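Local coordinates for Non-structural protein (Porcine reproductive and respiratory syndrome virus, PDB 3IFU), which forms the Nsp1alpha leader-protease part of a viral polyprotein, a zinc-binding papain-like cysteine protease that probably suppresses host interferon-beta production, at residues A[7-17]-A[22-33]; A[79-87]-A[135-143]. All blocks are in the same frame, centred on the assembly; numbering follows the deposited sequence.

Contact 1. Residues A[7-17]-A[22-33]; sequences RCTCTPNARVF and QVYCTRCLSARS. With ZN (zinc ion), chain C.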
loop_
_atom_site.group_PDB
_atom_site.type_symbol
_atom_site.label_atom_id
_atom_site.label_comp_id
_atom_site.label_asym_id
_atom_site.label_seq_id
_atom_site.Cartn_x
_atom_site.Cartn_y
_atom_site.Cartn_z
ATOM N N ARG A 7 -11.641 5.392 17.188
ATOM C CA ARG A 7 -10.583 6.296 16.748
ATOM C C ARG A 7 -9.370 6.218 17.674
ATOM O O ARG A 7 -9.311 5.373 18.563
ATOM C CB ARG A 7 -11.127 7.729 16.755
ATOM C CG ARG A 7 -10.971 8.504 15.457
ATOM C CD ARG A 7 -11.867 8.000 14.333
ATOM N NE ARG A 7 -11.820 8.910 13.189
ATOM C CZ ARG A 7 -12.359 8.662 11.998
ATOM N NH1 ARG A 7 -12.997 7.517 11.778
ATOM N NH2 ARG A 7 -12.255 9.558 11.022
ATOM N N CYS A 8 -8.407 7.108 17.459
ATOM C CA CYS A 8 -7.207 7.159 18.283
ATOM C C CYS A 8 -7.514 7.866 19.598
ATOM O O CYS A 8 -8.199 8.889 19.611
ATOM C CB CYS A 8 -6.093 7.915 17.557
ATOM S SG CYS A 8 -4.842 8.618 18.669
ATOM N N THR A 9 -6.994 7.330 20.697
ATOM C CA THR A 9 -7.229 7.917 22.010
ATOM C C THR A 9 -5.931 8.130 22.772
ATOM O O THR A 9 -5.871 7.894 23.976
ATOM C CB THR A 9 -8.140 7.029 22.879
ATOM O OG1 THR A 9 -9.222 6.531 22.087
ATOM C CG2 THR A 9 -8.714 7.840 24.042
ATOM N N CYS A 10 -4.892 8.557 22.065
ATOM C CA CYS A 10 -3.602 8.819 22.688
ATOM C C CYS A 10 -3.559 10.288 23.092
ATOM O O CYS A 10 -4.444 11.061 22.725
ATOM C CB CYS A 10 -2.461 8.536 21.704
ATOM S SG CYS A 10 -2.159 6.796 21.315
ATOM N N THR A 11 -2.545 10.674 23.858
ATOM C CA THR A 11 -2.409 12.072 24.250
ATOM C C THR A 11 -2.247 12.850 22.934
ATOM O O THR A 11 -1.527 12.417 22.037
ATOM C CB THR A 11 -1.179 12.267 25.164
ATOM O OG1 THR A 11 -0.002 11.807 24.491
ATOM C CG2 THR A 11 -1.349 11.471 26.449
ATOM N N PRO A 12 -2.909 14.012 22.804
ATOM C CA PRO A 12 -2.811 14.798 21.569
ATOM C C PRO A 12 -1.411 15.198 21.116
ATOM O O PRO A 12 -1.259 15.778 20.039
ATOM C CB PRO A 12 -3.694 16.006 21.864
ATOM C CG PRO A 12 -3.465 16.212 23.315
ATOM C CD PRO A 12 -3.555 14.803 23.866
ATOM N N ASN A 13 -0.391 14.897 21.918
ATOM C CA ASN A 13 0.969 15.251 21.527
ATOM C C ASN A 13 1.650 14.101 20.776
ATOM O O ASN A 13 2.842 14.166 20.460
ATOM C CB ASN A 13 1.798 15.664 22.747
ATOM C CG ASN A 13 2.263 14.484 23.566
ATOM O OD1 ASN A 13 1.462 13.670 24.020
ATOM N ND2 ASN A 13 3.570 14.389 23.765
ATOM N N ALA A 14 0.881 13.050 20.497
ATOM C CA ALA A 14 1.380 11.900 19.755
ATOM C C ALA A 14 1.387 12.302 18.279
ATOM O O ALA A 14 0.342 12.654 17.727
ATOM C CB ALA A 14 0.466 10.708 19.968
ATOM N N ARG A 15 2.555 12.248 17.643
ATOM C CA ARG A 15 2.671 12.635 16.236
ATOM C C ARG A 15 1.704 11.958 15.259
ATOM O O ARG A 15 1.182 10.862 15.495
ATOM C CB ARG A 15 4.109 12.451 15.751
ATOM C CG ARG A 15 5.086 13.367 16.468
ATOM C CD ARG A 15 6.472 13.274 15.884
ATOM N NE ARG A 15 7.452 13.982 16.700
ATOM C CZ ARG A 15 7.891 13.552 17.877
ATOM N NH1 ARG A 15 8.785 14.258 18.552
ATOM N NH2 ARG A 15 7.436 12.411 18.375
ATOM N N VAL A 16 1.497 12.636 14.138
ATOM C CA VAL A 16 0.577 12.190 13.113
ATOM C C VAL A 16 1.215 12.027 11.731
ATOM O O VAL A 16 2.234 12.646 11.427
ATOM C CB VAL A 16 -0.596 13.205 13.025
ATOM C CG1 VAL A 16 -1.310 13.075 11.701
ATOM C CG2 VAL A 16 -1.565 12.978 14.183
ATOM N N PHE A 17 0.610 11.180 10.904
ATOM C CA PHE A 17 1.071 10.969 9.534
ATOM C C PHE A 17 -0.162 10.884 8.645
ATOM O O PHE A 17 -1.264 10.677 9.138
ATOM C CB PHE A 17 1.941 9.699 9.423
ATOM C CG PHE A 17 1.204 8.399 9.648
ATOM C CD1 PHE A 17 0.528 7.766 8.602
ATOM C CD2 PHE A 17 1.241 7.768 10.900
ATOM C CE1 PHE A 17 -0.095 6.519 8.798
ATOM C CE2 PHE A 17 0.623 6.530 11.104
ATOM C CZ PHE A 17 -0.044 5.903 10.050
ATOM N N GLN A 22 -6.919 9.753 5.055
ATOM C CA GLN A 22 -6.786 9.729 6.512
ATOM C C GLN A 22 -5.526 10.223 7.206
ATOM O O GLN A 22 -4.400 10.035 6.751
ATOM C CB GLN A 22 -7.043 8.311 7.043
ATOM C CG GLN A 22 -8.497 7.950 7.288
ATOM C CD GLN A 22 -9.185 8.900 8.241
ATOM O OE1 GLN A 22 -8.638 9.267 9.294
ATOM N NE2 GLN A 22 -10.405 9.301 7.887
ATOM N N VAL A 23 -5.770 10.830 8.358
ATOM C CA VAL A 23 -4.747 11.332 9.246
ATOM C C VAL A 23 -4.692 10.195 10.261
ATOM O O VAL A 23 -5.721 9.799 10.810
ATOM C CB VAL A 23 -5.224 12.638 9.927
ATOM C CG1 VAL A 23 -4.249 13.077 10.989
ATOM C CG2 VAL A 23 -5.380 13.730 8.885
ATOM N N TYR A 24 -3.509 9.635 10.480
ATOM C CA TYR A 24 -3.361 8.531 11.427
ATOM C C TYR A 24 -2.383 8.895 12.528
ATOM O O TYR A 24 -1.533 9.761 12.351
ATOM C CB TYR A 24 -2.840 7.258 10.740
ATOM C CG TYR A 24 -3.767 6.579 9.748
ATOM C CD1 TYR A 24 -3.737 6.904 8.392
ATOM C CD2 TYR A 24 -4.639 5.572 10.163
ATOM C CE1 TYR A 24 -4.549 6.235 7.474
ATOM C CE2 TYR A 24 -5.456 4.901 9.256
ATOM C CZ TYR A 24 -5.406 5.233 7.918
ATOM O OH TYR A 24 -6.202 4.549 7.030
ATOM N N CYS A 25 -2.502 8.213 13.659
ATOM C CA CYS A 25 -1.621 8.443 14.787
ATOM C C CYS A 25 -0.360 7.606 14.630
ATOM O O CYS A 25 -0.422 6.430 14.279
ATOM C CB CYS A 25 -2.318 8.063 16.085
ATOM S SG CYS A 25 -1.206 8.005 17.502
ATOM N N THR A 26 0.785 8.224 14.892
ATOM C CA THR A 26 2.071 7.554 14.794
ATOM C C THR A 26 2.237 6.463 15.853
ATOM O O THR A 26 2.945 5.481 15.645
ATOM C CB THR A 26 3.207 8.590 14.926
ATOM O OG1 THR A 26 3.346 9.302 13.689
ATOM C CG2 THR A 26 4.514 7.924 15.260
ATOM N N ARG A 27 1.564 6.634 16.985
ATOM C CA ARG A 27 1.648 5.686 18.095
ATOM C C ARG A 27 0.833 4.396 17.998
ATOM O O ARG A 27 1.382 3.308 18.174
ATOM C CB ARG A 27 1.279 6.383 19.410
ATOM C CG ARG A 27 2.422 7.096 20.091
ATOM C CD ARG A 27 2.462 6.716 21.568
ATOM N NE ARG A 27 1.688 7.600 22.440
ATOM C CZ ARG A 27 2.004 8.870 22.698
ATOM N NH1 ARG A 27 3.080 9.421 22.146
ATOM N NH2 ARG A 27 1.252 9.588 23.524
ATOM N N CYS A 28 -0.469 4.517 17.741
ATOM C CA CYS A 28 -1.360 3.355 17.674
ATOM C C CYS A 28 -1.861 2.991 16.282
ATOM O O CYS A 28 -2.604 2.021 16.131
ATOM C CB CYS A 28 -2.569 3.572 18.585
ATOM S SG CYS A 28 -3.684 4.877 18.024
ATOM N N LEU A 29 -1.478 3.776 15.276
ATOM C CA LEU A 29 -1.877 3.515 13.894
ATOM C C LEU A 29 -3.389 3.571 13.663
ATOM O O LEU A 29 -3.898 3.018 12.686
ATOM C CB LEU A 29 -1.334 2.153 13.455
ATOM C CG LEU A 29 0.160 1.968 13.731
ATOM C CD1 LEU A 29 0.576 0.510 13.566
ATOM C CD2 LEU A 29 0.941 2.875 12.798
ATOM N N SER A 30 -4.109 4.238 14.561
ATOM C CA SER A 30 -5.553 4.368 14.424
ATOM C C SER A 30 -5.869 5.748 13.878
ATOM O O SER A 30 -5.117 6.695 14.117
ATOM C CB SER A 30 -6.235 4.181 15.776
ATOM O OG SER A 30 -5.926 2.910 16.326
ATOM N N ALA A 31 -6.974 5.860 13.146
ATOM C CA ALA A 31 -7.393 7.138 12.570
ATOM C C ALA A 31 -7.474 8.228 13.636
ATOM O O ALA A 31 -7.915 7.979 14.754
ATOM C CB ALA A 31 -8.743 6.984 11.883
ATOM N N ARG A 32 -7.050 9.434 13.284
ATOM C CA ARG A 32 -7.075 10.556 14.215
ATOM C C ARG A 32 -8.188 11.554 13.940
ATOM O O ARG A 32 -8.312 12.075 12.832
ATOM C CB ARG A 32 -5.734 11.286 14.189
ATOM C CG ARG A 32 -4.877 11.005 15.397
ATOM C CD ARG A 32 -5.268 11.889 16.558
ATOM N NE ARG A 32 -4.198 12.834 16.872
ATOM C CZ ARG A 32 -2.997 12.483 17.322
ATOM N NH1 ARG A 32 -2.700 11.206 17.519
ATOM N NH2 ARG A 32 -2.089 13.408 17.576
ATOM N N SER A 33 -8.990 11.825 14.962
ATOM C CA SER A 33 -10.084 12.778 14.840
ATOM C C SER A 33 -9.567 14.207 14.929
ATOM O O SER A 33 -8.394 14.444 15.209
ATOM C CB SER A 33 -11.126 12.550 15.940
ATOM O OG SER A 33 -11.917 11.404 15.676
HETATM ZN ZN ZN C . -2.904 7.003 18.943
#

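Contact 2. Residues A[79-87]-A[135-143]; sequences SAIFPIARM and VPGVGVYAN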
loop_
_atom_site.group_PDB
_atom_site.type_symbol
_atom_site.label_atom_id
_atom_site.label_comp_id
_atom_site.label_asym_id
_atom_site.label_seq_id
_atom_site.Cartn_x
_atom_site.Cartn_y
_atom_site.Cartn_z
ATOM N N SER A 79 2.934 13.001 4.508
ATOM C CA SER A 79 2.436 11.940 3.652
ATOM C C SER A 79 3.515 10.897 3.319
ATOM O O SER A 79 3.202 9.807 2.858
ATOM C CB SER A 79 1.885 12.577 2.373
ATOM O OG SER A 79 1.567 11.609 1.400
ATOM N N ALA A 80 4.784 11.222 3.563
ATOM C CA ALA A 80 5.872 10.294 3.267
ATOM C C ALA A 80 6.299 9.442 4.464
ATOM O O ALA A 80 7.025 8.452 4.301
ATOM C CB ALA A 80 7.067 11.055 2.722
ATOM N N ILE A 81 5.833 9.808 5.656
ATOM C CA ILE A 81 6.187 9.080 6.871
ATOM C C ILE A 81 5.874 7.573 6.845
ATOM O O ILE A 81 6.762 6.747 7.086
ATOM C CB ILE A 81 5.536 9.731 8.120
ATOM C CG1 ILE A 81 5.963 11.202 8.209
ATOM C CG2 ILE A 81 5.966 8.993 9.379
ATOM C CD1 ILE A 81 5.611 11.880 9.497
ATOM N N PHE A 82 4.630 7.214 6.543
ATOM C CA PHE A 82 4.247 5.810 6.495
ATOM C C PHE A 82 4.970 4.989 5.413
ATOM O O PHE A 82 5.515 3.926 5.709
ATOM C CB PHE A 82 2.730 5.663 6.315
ATOM C CG PHE A 82 2.275 4.240 6.247
ATOM C CD1 PHE A 82 2.308 3.431 7.379
ATOM C CD2 PHE A 82 1.892 3.677 5.036
ATOM C CE1 PHE A 82 1.975 2.078 7.307
ATOM C CE2 PHE A 82 1.558 2.327 4.955
ATOM C CZ PHE A 82 1.602 1.527 6.096
ATOM N N PRO A 83 4.971 5.451 4.146
ATOM C CA PRO A 83 5.655 4.689 3.093
ATOM C C PRO A 83 7.137 4.425 3.377
ATOM O O PRO A 83 7.634 3.320 3.142
ATOM C CB PRO A 83 5.454 5.556 1.856
ATOM C CG PRO A 83 4.142 6.178 2.116
ATOM C CD PRO A 83 4.238 6.587 3.562
ATOM N N ILE A 84 7.844 5.438 3.870
ATOM C CA ILE A 84 9.264 5.272 4.183
ATOM C C ILE A 84 9.441 4.263 5.318
ATOM O O ILE A 84 10.350 3.441 5.289
ATOM C CB ILE A 84 9.929 6.615 4.586
ATOM C CG1 ILE A 84 10.010 7.543 3.372
ATOM C CG2 ILE A 84 11.309 6.357 5.154
ATOM C CD1 ILE A 84 10.385 8.969 3.704
ATOM N N ALA A 85 8.568 4.321 6.312
ATOM C CA ALA A 85 8.657 3.387 7.420
ATOM C C ALA A 85 8.313 1.958 6.989
ATOM O O ALA A 85 8.997 1.015 7.383
ATOM C CB ALA A 85 7.743 3.829 8.555
ATOM N N ARG A 86 7.269 1.786 6.180
ATOM C CA ARG A 86 6.901 0.437 5.760
ATOM C C ARG A 86 7.929 -0.241 4.876
ATOM O O ARG A 86 8.213 -1.423 5.049
ATOM C CB ARG A 86 5.571 0.404 5.013
ATOM C CG ARG A 86 5.027 -1.022 4.909
ATOM C CD ARG A 86 4.253 -1.361 6.176
ATOM N NE ARG A 86 4.516 -2.677 6.768
ATOM C CZ ARG A 86 5.711 -3.112 7.155
ATOM N NH1 ARG A 86 6.785 -2.352 6.999
ATOM N NH2 ARG A 86 5.827 -4.288 7.754
ATOM N N MET A 87 8.469 0.501 3.915
ATOM C CA MET A 87 9.459 -0.039 2.993
ATOM C C MET A 87 10.810 -0.218 3.660
ATOM O O MET A 87 11.687 -0.893 3.138
ATOM C CB MET A 87 9.615 0.891 1.791
ATOM C CG MET A 87 8.300 1.313 1.160
ATOM S SD MET A 87 8.487 2.203 -0.398
ATOM C CE MET A 87 8.845 3.842 0.163
ATOM N N VAL A 135 2.427 2.020 -10.535
ATOM C CA VAL A 135 3.234 1.212 -9.628
ATOM C C VAL A 135 2.329 0.727 -8.506
ATOM O O VAL A 135 1.652 1.520 -7.854
ATOM C CB VAL A 135 4.395 2.001 -9.002
ATOM C CG1 VAL A 135 5.126 1.116 -7.972
ATOM C CG2 VAL A 135 5.357 2.449 -10.089
ATOM N N PRO A 136 2.304 -0.588 -8.269
ATOM C CA PRO A 136 1.452 -1.127 -7.204
ATOM C C PRO A 136 2.058 -0.949 -5.815
ATOM O O PRO A 136 3.267 -0.756 -5.671
ATOM C CB PRO A 136 1.330 -2.590 -7.590
ATOM C CG PRO A 136 2.716 -2.882 -8.120
ATOM C CD PRO A 136 3.015 -1.667 -8.981
ATOM N N GLY A 137 1.205 -0.999 -4.799
ATOM C CA GLY A 137 1.676 -0.886 -3.435
ATOM C C GLY A 137 2.040 0.492 -2.932
ATOM O O GLY A 137 1.720 1.503 -3.542
ATOM N N VAL A 138 2.735 0.506 -1.801
ATOM C CA VAL A 138 3.151 1.728 -1.138
ATOM C C VAL A 138 4.366 2.396 -1.774
ATOM O O VAL A 138 5.245 1.733 -2.330
ATOM C CB VAL A 138 3.471 1.449 0.336
ATOM C CG1 VAL A 138 2.228 0.956 1.058
ATOM C CG2 VAL A 138 4.580 0.418 0.423
ATOM N N GLY A 139 4.413 3.720 -1.687
ATOM C CA GLY A 139 5.535 4.435 -2.252
ATOM C C GLY A 139 5.463 5.922 -1.999
ATOM O O GLY A 139 4.480 6.446 -1.478
ATOM N N VAL A 140 6.536 6.606 -2.350
ATOM C CA VAL A 140 6.581 8.041 -2.192
ATOM C C VAL A 140 6.741 8.604 -3.590
ATOM O O VAL A 140 7.717 8.325 -4.269
ATOM C CB VAL A 140 7.772 8.480 -1.307
ATOM C CG1 VAL A 140 7.755 9.993 -1.121
ATOM C CG2 VAL A 140 7.692 7.791 0.046
ATOM N N TYR A 141 5.744 9.361 -4.030
ATOM C CA TYR A 141 5.779 9.977 -5.345
ATOM C C TYR A 141 6.322 11.361 -5.127
ATOM O O TYR A 141 6.056 11.966 -4.095
ATOM C CB TYR A 141 4.373 10.014 -5.929
ATOM C CG TYR A 141 3.885 8.626 -6.249
ATOM C CD1 TYR A 141 3.947 8.131 -7.547
ATOM C CD2 TYR A 141 3.444 7.771 -5.233
ATOM C CE1 TYR A 141 3.588 6.816 -7.831
ATOM C CE2 TYR A 141 3.082 6.453 -5.509
ATOM C CZ TYR A 141 3.160 5.981 -6.810
ATOM O OH TYR A 141 2.835 4.675 -7.094
ATOM N N ALA A 142 7.091 11.870 -6.082
ATOM C CA ALA A 142 7.677 13.184 -5.891
ATOM C C ALA A 142 8.159 13.874 -7.148
ATOM O O ALA A 142 8.185 13.295 -8.231
ATOM C CB ALA A 142 8.842 13.067 -4.907
ATOM N N ASN A 143 8.519 15.139 -6.973
ATOM C CA ASN A 143 9.096 15.965 -8.021
ATOM C C ASN A 143 10.135 16.798 -7.281
ATOM O O ASN A 143 10.586 16.385 -6.213
ATOM C CB ASN A 143 8.039 16.823 -8.758
ATOM C CG ASN A 143 7.284 17.789 -7.856
ATOM O OD1 ASN A 143 6.257 18.334 -8.263
ATOM N ND2 ASN A 143 7.781 18.016 -6.651
#

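Contact 1. Residues A[7-17]-A[22-33]
Cys8 and Cys10 from one segment and Cys25 and Cys28 from the other close on a single zinc ion, illustrating how a small zinc finger uses metal bonds where there is little hydrophobic core. All four SG atoms bind the zinc at 2.4 to 2.5 Å, and the Cys25-to-Cys28 half is a CxxC zinc knuckle attached to a beta hairpin. Cys8 SG and Cys25 SG both swing anti to their own backbone N (chi1 157° and 169°), which carries each sulfur inward to the metal.

Around this first shell, backbone amides probably offset part of the thiolates' negative charge: Cys10 N donates to Cys8 SG at 3.4 Å, and Cys28 N to Cys25 SG at 3.6 Å. Cys8 N bonds across the contact to Ala31 O at 2.9 Å.

Phe17 and Tyr24 form an antiparallel hydrogen-bonded pair, with Tyr24 N to Phe17 O at 2.8 Å, and Val16 faces Cys25 in the neighbouring non-hydrogen-bonded pair. Just past the paired residues, Thr26 N bonds to Arg15 O. The Phe17 and Tyr24 rings run nearly parallel but barely overlap; instead, Tyr24 CB lies over the Phe17 ring face as a CH-pi contact. Thr26 OG1 lies near the plane of the Phe17 ring at its edge, and Met98 of helix 94-108 touches both residues.

Arginine side chains pack around the site. Arg7 lays one guanidinium face over the Ala31 methyl. Arg27 does the same over the Ala14 methyl, while its NH2 makes a weak bond to Thr11 OG1. Arg32, bent at chi2 and chi3, reaches back so that NH2 bonds to Ala14 O in the carbonyl plane and also to Phe50 O; Val16 CG2 sits over the centre of its guanidinium, 3.5 Å from Arg32 CZ.

Contact 2. Residues A[79-87]-A[135-143]
Gly139 O rests against the pyrrolidine ring of Pro83, lying 3.6 Å from both Pro83 CB and Pro83 CG in van der Waals contact; no hydrogen bond crosses between the segments. One residue earlier, Val138 O lies 3.8 Å from Met87 SD, and the backbone here runs close enough for Gly139 CA to touch the same sulfur.

Apolar carbons do the rest. Val140 divides its two methyls: CG1 rests on the Ala80 methyl at 4.0 Å, while CG2 presses on Pro83 CB at 3.6 Å and also reaches Ile84 CG1 and Met87 CE. Ala80, Pro83, Ile84 and Met87, spaced i, i+3, i+4 and i+7, line one flank of the helical segment, and Val140 packs on it. Helix 81-87 and strand 140-142 run at 129° to each other, their axes 9.3 Å apart at closest approach. Such a helix laid against an antiparallel sheet is consistent with the papain-like protease fold, and the strand belongs to the sheet through backbone bonds from Val140 to Leu159 and from Tyr141 to Ser148.

Val138 holds the other end of the contact. Its CG2 meets Met87 CG at 3.9 Å as the two side chains slide past each other in opposite directions, and its CG1 approaches Phe82 CE2, the side chains crossing at about a right angle. The Phe82 ring gets there because its CG stands anti to the backbone N (chi1 180°). Val138 also packs on Val138 of the second subunit, and Phe82 on Gly137 of that subunit.

In the fold
Contact 1 lies toward the periphery, partly buried, and is built from a zinc site, backbone bonds and arginine side chains; contact 2 is a buried apolar interface nearer the centre of the chain, with no hydrogen bond between its segments. The first closes a local hairpin in the N-terminal zinc finger, whereas the second joins segments 48 residues apart within the protease part, about 8 to 9 Å, side chain to side chain, from Cys76 and His146, ligands of the other zinc. They are not isolated: Phe17 CD1 of contact 1 packs 3.8 Å from Phe82 CB of contact 2, and Met98 of helix 94-108 touches Phe17, Ile81 and Phe82. Both also meet the second subunit.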